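Local atomic coordinates of 6-pyruvoyl tetrahydrobiopterin synthase (Plasmodium vivax, PDB entry 3LX3), a protein that belongs to the 6-pyruvoyl tetrahydropterin synthase family, assembles from six copies of its chain, and binds zinc and 2-amino-1,5-dihydropteridine-4,6-dione. Residues Q19-V25 against L56-I62; E102-F107 against S118-C124. All coordinates share one frame; numbering follows the deposited sequence.

Contact 1 joins the first strand of the chain, 20-40, to strand 48-61 within the five-stranded antiparallel sheet. Contact 2 lies on a separate three-stranded sheet, where strand 106-111 pairs with 116-120. Contact 1 closes along the chain before contact 2 opens. The two do not touch: their centres are 41 Å apart, their nearest atoms about 23 Å, and they sit on opposite sides of the chain's centre. Contact 1 borders a pocket, with the side chain of Leu-23 about 4 Å from a bound 2-amino-1,5-dihydropteridine-4,6-dione. Contact 2 does not line the metal site: the side chain of Phe-119 is about 13 Å from a zinc ion. Each also meets another subunit, a different one for each contact.

Contact 1 (Q19-V25 against L56-I62); sequences QIAELLV and LRLRGNI
Glu-22 reaches across to two arginines of segment 56-62. Glu-22 OE2 accepts from Arg-59 NE at 2.9 Å, through the lone pair pointing away from OE1. The bond is fairly straight (166°), and the carboxylate lies nearly coplanar with this guanidinium. Glu-22 OE1 makes a weak salt bridge to Arg-57 NH1, 3.4 Å, and here the two planes stand 75° apart. Glu-22 gets there with CG anti to the backbone N (chi1 178°) and an extended chain. Leu-24 CD1 lies over one face of the Arg-57 guanidinium, 3.7 Å from NH2. Arg-57 also bridges through NE to Glu-163, and Tyr-161 makes a cation-pi contact with Arg-59. Behind these side chains, strands 20-40 and 48-61 form an antiparallel ladder of the family's tunnelling fold (T-fold). Its backbone hydrogen bonds include Leu-23 N to Leu-58 O and Val-25 N to Leu-56 O, both 2.9 Å. Ala-21, Leu-23, Val-25, Leu-56 and Leu-58 line the opposite face. Val-25 CG2 packs 3.9 Å from Leu-56 CB, and Leu-23 lies beside Leu-58; helix 71-85 covers these four through Phe-71, Leu-74 and Val-78. Glu-22 to Val-25 also pair with an antiparallel strand of a neighbouring subunit, extending the sheet.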
loop_
_atom_site.group_PDB
_atom_site.type_symbol
_atom_site.label_atom_id
_atom_site.label_comp_id
_atom_site.label_asym_id
_atom_site.label_seq_id
_atom_site.Cartn_x
_atom_site.Cartn_y
_atom_site.Cartn_z
ATOM N N GLN A 19 -23.058 19.688 -11.442
ATOM C CA GLN A 19 -22.365 18.415 -11.425
ATOM C C GLN A 19 -21.825 18.150 -10.008
ATOM O O GLN A 19 -21.035 18.940 -9.491
ATOM C CB GLN A 19 -21.221 18.445 -12.438
ATOM C CG GLN A 19 -21.679 18.630 -13.898
ATOM C CD GLN A 19 -22.212 17.354 -14.547
ATOM O OE1 GLN A 19 -22.141 16.267 -13.977
ATOM N NE2 GLN A 19 -22.757 17.494 -15.753
ATOM N N ILE A 20 -22.274 17.044 -9.403
ATOM C CA ILE A 20 -21.829 16.622 -8.078
ATOM C C ILE A 20 -20.482 15.939 -8.188
ATOM O O ILE A 20 -20.227 15.142 -9.117
ATOM C CB ILE A 20 -22.832 15.641 -7.405
ATOM C CG1 ILE A 20 -24.179 16.320 -7.163
ATOM C CG2 ILE A 20 -22.260 15.090 -6.061
ATOM C CD1 ILE A 20 -25.349 15.353 -6.988
ATOM N N ALA A 21 -19.591 16.228 -7.243
ATOM C CA ALA A 21 -18.386 15.438 -7.093
ATOM C C ALA A 21 -18.182 15.134 -5.622
ATOM O O ALA A 21 -18.585 15.919 -4.763
ATOM C CB ALA A 21 -17.104 16.122 -7.689
ATOM N N GLU A 22 -17.539 14.005 -5.366
ATOM C CA GLU A 22 -17.137 13.583 -4.016
ATOM C C GLU A 22 -15.638 13.681 -3.913
ATOM O O GLU A 22 -14.936 13.091 -4.702
ATOM C CB GLU A 22 -17.592 12.170 -3.761
ATOM C CG GLU A 22 -17.232 11.575 -2.460
ATOM C CD GLU A 22 -17.770 10.161 -2.375
ATOM O OE1 GLU A 22 -16.990 9.194 -2.552
ATOM O OE2 GLU A 22 -18.978 10.006 -2.180
ATOM N N LEU A 23 -15.148 14.418 -2.919
ATOM C CA LEU A 23 -13.726 14.564 -2.706
ATOM C C LEU A 23 -13.297 13.693 -1.519
ATOM O O LEU A 23 -14.042 13.582 -0.517
ATOM C CB LEU A 23 -13.364 16.000 -2.407
ATOM C CG LEU A 23 -13.688 17.000 -3.491
ATOM C CD1 LEU A 23 -13.127 18.364 -3.115
ATOM C CD2 LEU A 23 -13.258 16.586 -4.892
ATOM N N LEU A 24 -12.111 13.114 -1.625
ATOM C CA LEU A 24 -11.502 12.314 -0.568
ATOM C C LEU A 24 -10.103 12.805 -0.331
ATOM O O LEU A 24 -9.302 12.885 -1.284
ATOM C CB LEU A 24 -11.430 10.840 -0.963
ATOM C CG LEU A 24 -10.656 9.908 -0.006
ATOM C CD1 LEU A 24 -11.359 9.793 1.335
ATOM C CD2 LEU A 24 -10.545 8.538 -0.690
ATOM N N VAL A 25 -9.796 13.105 0.922
ATOM C CA VAL A 25 -8.424 13.362 1.283
ATOM C C VAL A 25 -8.002 12.342 2.372
ATOM O O VAL A 25 -8.685 12.133 3.362
ATOM C CB VAL A 25 -8.144 14.828 1.757
ATOM C CG1 VAL A 25 -8.348 15.789 0.602
ATOM C CG2 VAL A 25 -8.966 15.210 2.980
ATOM N N LEU A 56 -11.082 12.169 5.225
ATOM C CA LEU A 56 -12.287 12.989 5.077
ATOM C C LEU A 56 -12.811 12.866 3.659
ATOM O O LEU A 56 -12.046 12.999 2.699
ATOM C CB LEU A 56 -11.966 14.464 5.375
ATOM C CG LEU A 56 -13.026 15.506 5.039
ATOM C CD1 LEU A 56 -14.236 15.367 5.960
ATOM C CD2 LEU A 56 -12.399 16.910 5.157
ATOM N N ARG A 57 -14.122 12.614 3.574
ATOM C CA ARG A 57 -14.856 12.581 2.318
ATOM C C ARG A 57 -15.978 13.604 2.403
ATOM O O ARG A 57 -16.615 13.768 3.452
ATOM C CB ARG A 57 -15.418 11.188 2.104
ATOM C CG ARG A 57 -16.240 10.929 0.851
ATOM C CD ARG A 57 -16.515 9.399 0.754
ATOM N NE ARG A 57 -15.387 8.587 1.267
ATOM C CZ ARG A 57 -14.720 7.628 0.615
ATOM N NH1 ARG A 57 -15.034 7.262 -0.616
ATOM N NH2 ARG A 57 -13.727 7.000 1.231
ATOM N N LEU A 58 -16.239 14.261 1.289
ATOM C CA LEU A 58 -17.355 15.202 1.247
ATOM C C LEU A 58 -17.954 15.224 -0.141
ATOM O O LEU A 58 -17.340 14.731 -1.096
ATOM C CB LEU A 58 -16.929 16.593 1.697
ATOM C CG LEU A 58 -15.792 17.347 0.972
ATOM C CD1 LEU A 58 -16.248 17.901 -0.372
ATOM C CD2 LEU A 58 -15.299 18.490 1.854
ATOM N N ARG A 59 -19.162 15.777 -0.270
ATOM C CA ARG A 59 -19.864 15.904 -1.548
ATOM C C ARG A 59 -20.393 17.320 -1.710
ATOM O O ARG A 59 -20.884 17.940 -0.726
ATOM C CB ARG A 59 -21.042 14.934 -1.640
ATOM C CG ARG A 59 -20.631 13.472 -1.542
ATOM C CD ARG A 59 -21.784 12.563 -1.359
ATOM N NE ARG A 59 -21.335 11.201 -1.100
ATOM C CZ ARG A 59 -22.031 10.305 -0.414
ATOM N NH1 ARG A 59 -23.217 10.623 0.086
ATOM N NH2 ARG A 59 -21.538 9.094 -0.241
ATOM N N GLY A 60 -20.332 17.826 -2.934
ATOM C CA GLY A 60 -20.957 19.113 -3.272
ATOM C C GLY A 60 -20.966 19.235 -4.771
ATOM O O GLY A 60 -20.572 18.307 -5.483
ATOM N N ASN A 61 -21.412 20.370 -5.275
ATOM C CA ASN A 61 -21.340 20.654 -6.701
ATOM C C ASN A 61 -19.988 21.267 -7.048
ATOM O O ASN A 61 -19.424 22.036 -6.251
ATOM C CB ASN A 61 -22.449 21.631 -7.109
ATOM C CG ASN A 61 -23.829 21.093 -6.853
ATOM O OD1 ASN A 61 -24.083 19.913 -6.998
ATOM N ND2 ASN A 61 -24.743 21.981 -6.489
ATOM N N ILE A 62 -19.494 20.963 -8.240
ATOM C CA ILE A 62 -18.272 21.614 -8.749
ATOM C C ILE A 62 -18.622 23.084 -8.980
ATOM O O ILE A 62 -19.647 23.396 -9.658
ATOM C CB ILE A 62 -17.781 20.972 -10.058
ATOM C CG1 ILE A 62 -17.533 19.484 -9.856
ATOM C CG2 ILE A 62 -16.506 21.646 -10.571
ATOM C CD1 ILE A 62 -17.362 18.703 -11.149
#

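Contact 2 (E102-F107 against S118-C124); sequences EVNDNF and SFPKRDC
Lys-121 NZ is gripped from several sides. Two waters accept from it, one shared with Asn-104 O and the other with Asp-105 OD1, and a weak bond runs straight to Asn-104 O. A weak salt bridge from Lys-121 NZ to Glu-102 OE2 (3.3 Å) is doubtful, because that glutamate has a second conformer. The setting is the open end of the beta hairpin made by strands 106-111 and 116-120, beside the type II' turn Val-103 to Asn-106 that links strand 98-103 to the hairpin. The lysine chain is extended beyond CG, which carries NZ from the 3-10 segment 121-123 to this turn. Lys-121 CG sits over the centre of the Phe-107 ring, a CH-pi contact of 3.7 Å to the centroid. Cys-124 SG meets the edge of the same ring, 3.9 Å from Phe-107 CD2. Leu-91 of strand 89-92 also packs on Phe-107. Backbone hydrogen bonds run from Phe-107 N to Phe-119 O (2.8 Å) and from Phe-119 N to Phe-107 O. Lys-121 N gives an almost straight bond (179°) to Asp-105 O, also 2.8 Å. Asn-106 ND2 donates to Glu-116 O of a neighbouring subunit and, close to the amide plane, to Ser-118 OG at 2.9 Å.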
loop_
_atom_site.group_PDB
_atom_site.type_symbol
_atom_site.label_atom_id
_atom_site.label_comp_id
_atom_site.label_asym_id
_atom_site.label_seq_id
_atom_site.Cartn_x
_atom_site.Cartn_y
_atom_site.Cartn_z
ATOM N N GLU A 102 -8.354 14.729 39.676
ATOM C CA GLU A 102 -7.238 15.650 39.523
ATOM C C GLU A 102 -6.386 15.596 40.766
ATOM O O GLU A 102 -6.874 15.887 41.853
ATOM C CB GLU A 102 -7.742 17.060 39.417
ATOM C CG GLU A 102 -8.560 17.338 38.234
ATOM C CD GLU A 102 -8.919 18.789 38.243
ATOM O OE1 GLU A 102 -9.666 19.172 39.148
ATOM O OE2 GLU A 102 -8.390 19.540 37.406
ATOM N N VAL A 103 -5.135 15.216 40.642
ATOM C CA VAL A 103 -4.207 15.084 41.745
ATOM C C VAL A 103 -2.972 15.893 41.372
ATOM O O VAL A 103 -2.235 15.515 40.462
ATOM C CB VAL A 103 -3.809 13.616 42.003
ATOM C CG1 VAL A 103 -2.791 13.515 43.141
ATOM C CG2 VAL A 103 -5.090 12.796 42.301
ATOM N N ASN A 104 -2.744 17.007 42.060
ATOM C CA ASN A 104 -1.669 17.900 41.729
ATOM C C ASN A 104 -1.760 18.256 40.227
ATOM O O ASN A 104 -2.770 18.764 39.782
ATOM C CB ASN A 104 -0.326 17.328 42.176
ATOM C CG ASN A 104 -0.255 17.176 43.705
ATOM O OD1 ASN A 104 -0.788 18.017 44.444
ATOM N ND2 ASN A 104 0.315 16.064 44.175
ATOM N N ASP A 105 -0.708 17.998 39.448
ATOM C CA ASP A 105 -0.750 18.290 37.997
ATOM C C ASP A 105 -0.959 17.033 37.155
ATOM O O ASP A 105 -0.606 16.999 35.985
ATOM C CB ASP A 105 0.523 19.023 37.584
ATOM C CG ASP A 105 0.699 20.303 38.343
ATOM O OD1 ASP A 105 -0.277 21.024 38.511
ATOM O OD2 ASP A 105 1.849 20.553 38.767
ATOM N N ASN A 106 -1.570 16.035 37.772
ATOM C CA ASN A 106 -1.890 14.759 37.114
ATOM C C ASN A 106 -3.374 14.467 37.093
ATOM O O ASN A 106 -4.145 15.011 37.877
ATOM C CB ASN A 106 -1.221 13.598 37.854
ATOM C CG ASN A 106 0.220 13.397 37.470
ATOM O OD1 ASN A 106 0.955 14.381 37.275
ATOM N ND2 ASN A 106 0.641 12.112 37.331
ATOM N N PHE A 107 -3.746 13.584 36.161
ATOM C CA PHE A 107 -5.042 12.896 36.210
ATOM C C PHE A 107 -4.790 11.499 36.723
ATOM O O PHE A 107 -3.909 10.774 36.197
ATOM C CB PHE A 107 -5.697 12.799 34.837
ATOM C CG PHE A 107 -6.219 14.112 34.279
ATOM C CD1 PHE A 107 -7.210 14.836 34.937
ATOM C CD2 PHE A 107 -5.721 14.612 33.086
ATOM C CE1 PHE A 107 -7.688 16.020 34.409
ATOM C CE2 PHE A 107 -6.186 15.798 32.569
ATOM C CZ PHE A 107 -7.156 16.505 33.249
ATOM N N SER A 118 -1.984 6.969 36.611
ATOM C CA SER A 118 -1.792 8.397 36.816
ATOM C C SER A 118 -0.877 8.941 35.729
ATOM O O SER A 118 0.147 8.344 35.421
ATOM C CB SER A 118 -1.169 8.647 38.172
ATOM O OG SER A 118 -1.062 10.058 38.389
ATOM N N PHE A 119 -1.307 10.048 35.119
ATOM C CA PHE A 119 -0.543 10.673 34.053
ATOM C C PHE A 119 -0.514 12.176 34.257
ATOM O O PHE A 119 -1.479 12.740 34.721
ATOM C CB PHE A 119 -1.248 10.483 32.678
ATOM C CG PHE A 119 -1.728 9.082 32.344
ATOM C CD1 PHE A 119 -0.887 8.011 32.435
ATOM C CD2 PHE A 119 -3.016 8.837 31.952
ATOM C CE1 PHE A 119 -1.343 6.714 32.102
ATOM C CE2 PHE A 119 -3.415 7.501 31.634
ATOM C CZ PHE A 119 -2.556 6.530 31.657
ATOM N N PRO A 120 0.602 12.850 33.885
ATOM C CA PRO A 120 0.534 14.281 33.885
ATOM C C PRO A 120 -0.644 14.789 33.042
ATOM O O PRO A 120 -0.913 14.238 31.982
ATOM C CB PRO A 120 1.837 14.697 33.225
ATOM C CG PRO A 120 2.772 13.510 33.431
ATOM C CD PRO A 120 1.854 12.351 33.326
ATOM N N LYS A 121 -1.334 15.814 33.508
ATOM C CA LYS A 121 -2.479 16.376 32.771
ATOM C C LYS A 121 -2.087 16.772 31.366
ATOM O O LYS A 121 -2.845 16.565 30.432
ATOM C CB LYS A 121 -3.061 17.590 33.505
ATOM C CG LYS A 121 -3.752 17.293 34.815
ATOM C CD LYS A 121 -4.162 18.592 35.517
ATOM C CE LYS A 121 -4.754 18.376 36.873
ATOM N NZ LYS A 121 -5.082 19.771 37.468
ATOM N N ARG A 122 -0.876 17.324 31.218
ATOM C CA ARG A 122 -0.401 17.808 29.912
ATOM C C ARG A 122 -0.136 16.679 28.923
ATOM O O ARG A 122 -0.061 16.930 27.715
ATOM C CB ARG A 122 0.848 18.664 30.066
ATOM C CG ARG A 122 2.073 17.979 30.588
ATOM C CD ARG A 122 3.282 18.937 30.590
ATOM N NE ARG A 122 3.519 19.418 29.228
ATOM C CZ ARG A 122 4.311 18.839 28.323
ATOM N NH1 ARG A 122 4.412 19.366 27.111
ATOM N NH2 ARG A 122 5.025 17.764 28.620
ATOM N N ASP A 123 -0.028 15.443 29.414
ATOM C CA ASP A 123 0.157 14.282 28.532
ATOM C C ASP A 123 -1.185 13.784 28.012
ATOM O O ASP A 123 -1.227 12.883 27.180
ATOM C CB ASP A 123 0.827 13.113 29.272
ATOM C CG ASP A 123 2.300 13.296 29.470
ATOM O OD1 ASP A 123 2.776 14.410 29.866
ATOM O OD2 ASP A 123 3.064 12.296 29.302
ATOM N N CYS A 124 -2.284 14.325 28.514
ATOM C CA CYS A 124 -3.613 13.851 28.179
ATOM C C CYS A 124 -4.377 14.888 27.349
ATOM O O CYS A 124 -4.174 16.111 27.537
ATOM C CB CYS A 124 -4.429 13.591 29.433
ATOM S SG CYS A 124 -3.706 12.380 30.578
HETATM O O HOH W 1 -5.293 19.497 40.254
HETATM O O HOH W 2 0.605 18.354 33.695
HETATM O O HOH W 3 -2.623 21.263 37.205
#